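Local coordinates for glycerophosphodiester phosphodiesterase (Cytophaga hutchinsonii ATCC 33406, PDB 3CH0), which belongs to the glycerophosphodiester phosphodiesterase family and probably works as an enzyme built on a TIM-barrel fold, at residues G13-R18 with V54-F59. Numbering follows the deposited sequence.
With CIT (citric acid), chain B.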
loop_
_atom_site.group_PDB
_atom_site.type_symbol
_atom_site.label_atom_id
_atom_site.label_comp_id
_atom_site.label_asym_id
_atom_site.label_seq_id
_atom_site.Cartn_x
_atom_site.Cartn_y
_atom_site.Cartn_z
ATOM N N GLY A 13 -0.914 8.713 -0.261
ATOM C CA GLY A 13 -2.336 8.389 -0.292
ATOM C C GLY A 13 -2.545 6.906 -0.100
ATOM O O GLY A 13 -2.153 6.112 -0.946
ATOM N N HIS A 14 -3.102 6.507 1.069
ATOM C CA HIS A 14 -3.264 5.103 1.445
ATOM C C HIS A 14 -4.299 4.452 0.515
ATOM O O HIS A 14 -5.463 4.909 0.483
ATOM C CB HIS A 14 -3.726 4.993 2.917
ATOM C CG HIS A 14 -3.770 3.612 3.484
ATOM N ND1 HIS A 14 -4.887 3.103 4.123
ATOM C CD2 HIS A 14 -2.822 2.641 3.542
ATOM C CE1 HIS A 14 -4.603 1.881 4.571
ATOM N NE2 HIS A 14 -3.351 1.593 4.250
ATOM N N ARG A 15 -3.909 3.445 -0.246
ATOM C CA ARG A 15 -4.794 2.843 -1.237
ATOM C C ARG A 15 -5.356 3.877 -2.171
ATOM O O ARG A 15 -6.502 3.842 -2.587
ATOM C CB ARG A 15 -5.896 1.995 -0.582
ATOM C CG ARG A 15 -5.356 1.038 0.535
ATOM C CD ARG A 15 -6.364 0.088 1.140
ATOM N NE ARG A 15 -5.773 -0.473 2.351
ATOM C CZ ARG A 15 -6.449 -1.095 3.278
ATOM N NH1 ARG A 15 -7.709 -1.493 3.073
ATOM N NH2 ARG A 15 -5.833 -1.406 4.390
ATOM N N GLY A 16 -4.468 4.804 -2.493
ATOM C CA GLY A 16 -4.812 5.985 -3.313
ATOM C C GLY A 16 -5.449 6.991 -2.380
ATOM O O GLY A 16 -4.863 8.006 -2.036
ATOM N N CYS A 17 -6.670 6.729 -1.935
ATOM C CA CYS A 17 -7.324 7.608 -0.970
ATOM C C CYS A 17 -8.596 6.943 -0.450
ATOM O O CYS A 17 -9.696 7.415 -0.670
ATOM C CB CYS A 17 -7.632 9.016 -1.522
ATOM S SG CYS A 17 -8.588 9.029 -3.032
ATOM N N ARG A 18 -8.434 5.867 0.280
ATOM C CA ARG A 18 -9.601 5.083 0.790
ATOM C C ARG A 18 -10.661 5.875 1.530
ATOM O O ARG A 18 -11.859 5.559 1.461
ATOM C CB ARG A 18 -9.132 3.921 1.676
ATOM C CG ARG A 18 -10.257 3.184 2.425
ATOM C CD ARG A 18 -9.700 1.952 3.148
ATOM N NE ARG A 18 -8.722 2.305 4.176
ATOM C CZ ARG A 18 -8.412 1.553 5.234
ATOM N NH1 ARG A 18 -8.951 0.363 5.384
ATOM N NH2 ARG A 18 -7.560 2.022 6.144
ATOM N N VAL A 54 -4.032 -4.964 -8.199
ATOM C CA VAL A 54 -4.036 -4.043 -7.059
ATOM C C VAL A 54 -5.182 -4.397 -6.130
ATOM O O VAL A 54 -6.347 -4.349 -6.530
ATOM C CB VAL A 54 -4.133 -2.562 -7.479
ATOM C CG1 VAL A 54 -3.881 -1.617 -6.271
ATOM C CG2 VAL A 54 -3.132 -2.224 -8.569
ATOM N N SER A 55 -4.865 -4.885 -4.919
ATOM C CA SER A 55 -5.856 -5.361 -3.983
ATOM C C SER A 55 -5.235 -5.503 -2.603
ATOM O O SER A 55 -4.141 -6.045 -2.486
ATOM C CB SER A 55 -6.353 -6.748 -4.422
ATOM O OG SER A 55 -7.403 -7.160 -3.587
ATOM N N HIS A 56 -5.949 -5.044 -1.587
ATOM C CA HIS A 56 -5.463 -5.181 -0.197
ATOM C C HIS A 56 -5.399 -6.620 0.266
ATOM O O HIS A 56 -4.544 -6.998 1.082
ATOM C CB HIS A 56 -6.354 -4.390 0.768
ATOM C CG HIS A 56 -5.892 -4.472 2.173
ATOM N ND1 HIS A 56 -6.437 -5.352 3.088
ATOM C CD2 HIS A 56 -4.839 -3.889 2.794
ATOM C CE1 HIS A 56 -5.772 -5.243 4.230
ATOM N NE2 HIS A 56 -4.786 -4.372 4.070
ATOM N N ASP A 57 -6.322 -7.449 -0.208
ATOM C CA ASP A 57 -6.442 -8.870 0.191
ATOM C C ASP A 57 -6.359 -9.748 -1.023
ATOM O O ASP A 57 -6.643 -9.342 -2.160
ATOM C CB ASP A 57 -7.720 -9.093 0.979
ATOM C CG ASP A 57 -7.643 -8.451 2.350
ATOM O OD1 ASP A 57 -6.986 -9.022 3.295
ATOM O OD2 ASP A 57 -8.155 -7.317 2.475
ATOM N N THR A 58 -5.982 -11.000 -0.786
ATOM C CA THR A 58 -5.975 -12.037 -1.787
ATOM C C THR A 58 -7.372 -12.608 -2.051
ATOM O O THR A 58 -7.449 -13.583 -2.770
ATOM C CB THR A 58 -5.023 -13.172 -1.422
ATOM O OG1 THR A 58 -5.442 -13.711 -0.171
ATOM C CG2 THR A 58 -3.598 -12.617 -1.267
ATOM N N PHE A 59 -8.395 -12.071 -1.403
ATOM C CA PHE A 59 -9.784 -12.495 -1.582
ATOM C C PHE A 59 -10.612 -11.202 -1.720
ATOM O O PHE A 59 -10.168 -10.090 -1.366
ATOM C CB PHE A 59 -10.301 -13.338 -0.402
ATOM C CG PHE A 59 -10.139 -12.677 0.927
ATOM C CD1 PHE A 59 -8.958 -12.804 1.659
ATOM C CD2 PHE A 59 -11.115 -11.871 1.452
ATOM C CE1 PHE A 59 -8.821 -12.161 2.846
ATOM C CE2 PHE A 59 -10.974 -11.249 2.601
ATOM C CZ PHE A 59 -9.796 -11.385 3.339
HETATM C C1 CIT B . -0.086 -0.042 5.474
HETATM O O1 CIT B . 0.884 0.711 5.680
HETATM O O2 CIT B . -0.577 -0.029 4.313
HETATM C C2 CIT B . -0.685 -0.841 6.598
HETATM C C3 CIT B . -1.424 -2.075 6.219
HETATM O O7 CIT B . -0.450 -2.971 5.616
HETATM C C4 CIT B . -2.035 -2.676 7.464
HETATM C C5 CIT B . -2.631 -4.017 7.319
HETATM O O3 CIT B . -3.378 -4.283 6.378
HETATM O O4 CIT B . -2.402 -4.901 8.194
HETATM C C6 CIT B . -2.499 -1.801 5.200
HETATM O O5 CIT B . -3.354 -0.899 5.513
HETATM O O6 CIT B . -2.497 -2.489 4.118
#
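Citrate O5 is gripped from two residues at once. Arg-15 NH2 donates to citrate O5 at 2.8 Å, with an N-H...O angle of 154°. His-14 NE2 gives its own bond to the same oxygen, and a weak one to citrate O2. From the other loop, His-56 NE2 donates to citrate O3 at 2.7 Å. The citrate, probably from the crystallisation liquor, therefore bridges the two loops.

The direct contact between the loops is a stack. The guanidinium of Arg-15 lies nearly flat on the ring of His-56, with centres 3.7 Å apart and planes at 19°. The overlap is offset: CD2 of His-56 sits 3.1 Å from NH2 of Arg-15, while NH1 lies near CG. No hydrogen bond joins the pair. With CG of Arg-15 beside the backbone N (chi1 -46°), the chain extends from CG to NE and sets the guanidinium over the ring. The opposite face of the Arg-15 guanidinium meets the Arg-18 guanidinium, offset toward the rim. Arg-15 NH1 also forms a salt bridge with Glu-23, which probably offsets part of this positive charge.

The rotation of the His-56 ring is fixed from both nitrogens. While NE2 holds the citrate, ND1 donates to OD2 of Asp-57 at 2.7 Å, reaching the oxygen from above the carboxylate plane. Asp-264 similarly accepts from ND1 of His-14.

Residues 13-16 form a type II beta turn. It leaves strand 10-13 ahead of helix 26-35, while segment 54-59 follows strand 52-54. Strands 10-13 and 52-54 both pair with strand 39-46, whose Glu-41 bonds the Arg-15 backbone and whose Asp-43 touches His-56. Together the loops line a citrate-occupied pocket of the TIM barrel. Glu-136 at the end of strand 132-137 and Lys-138 just after it also bond the citrate.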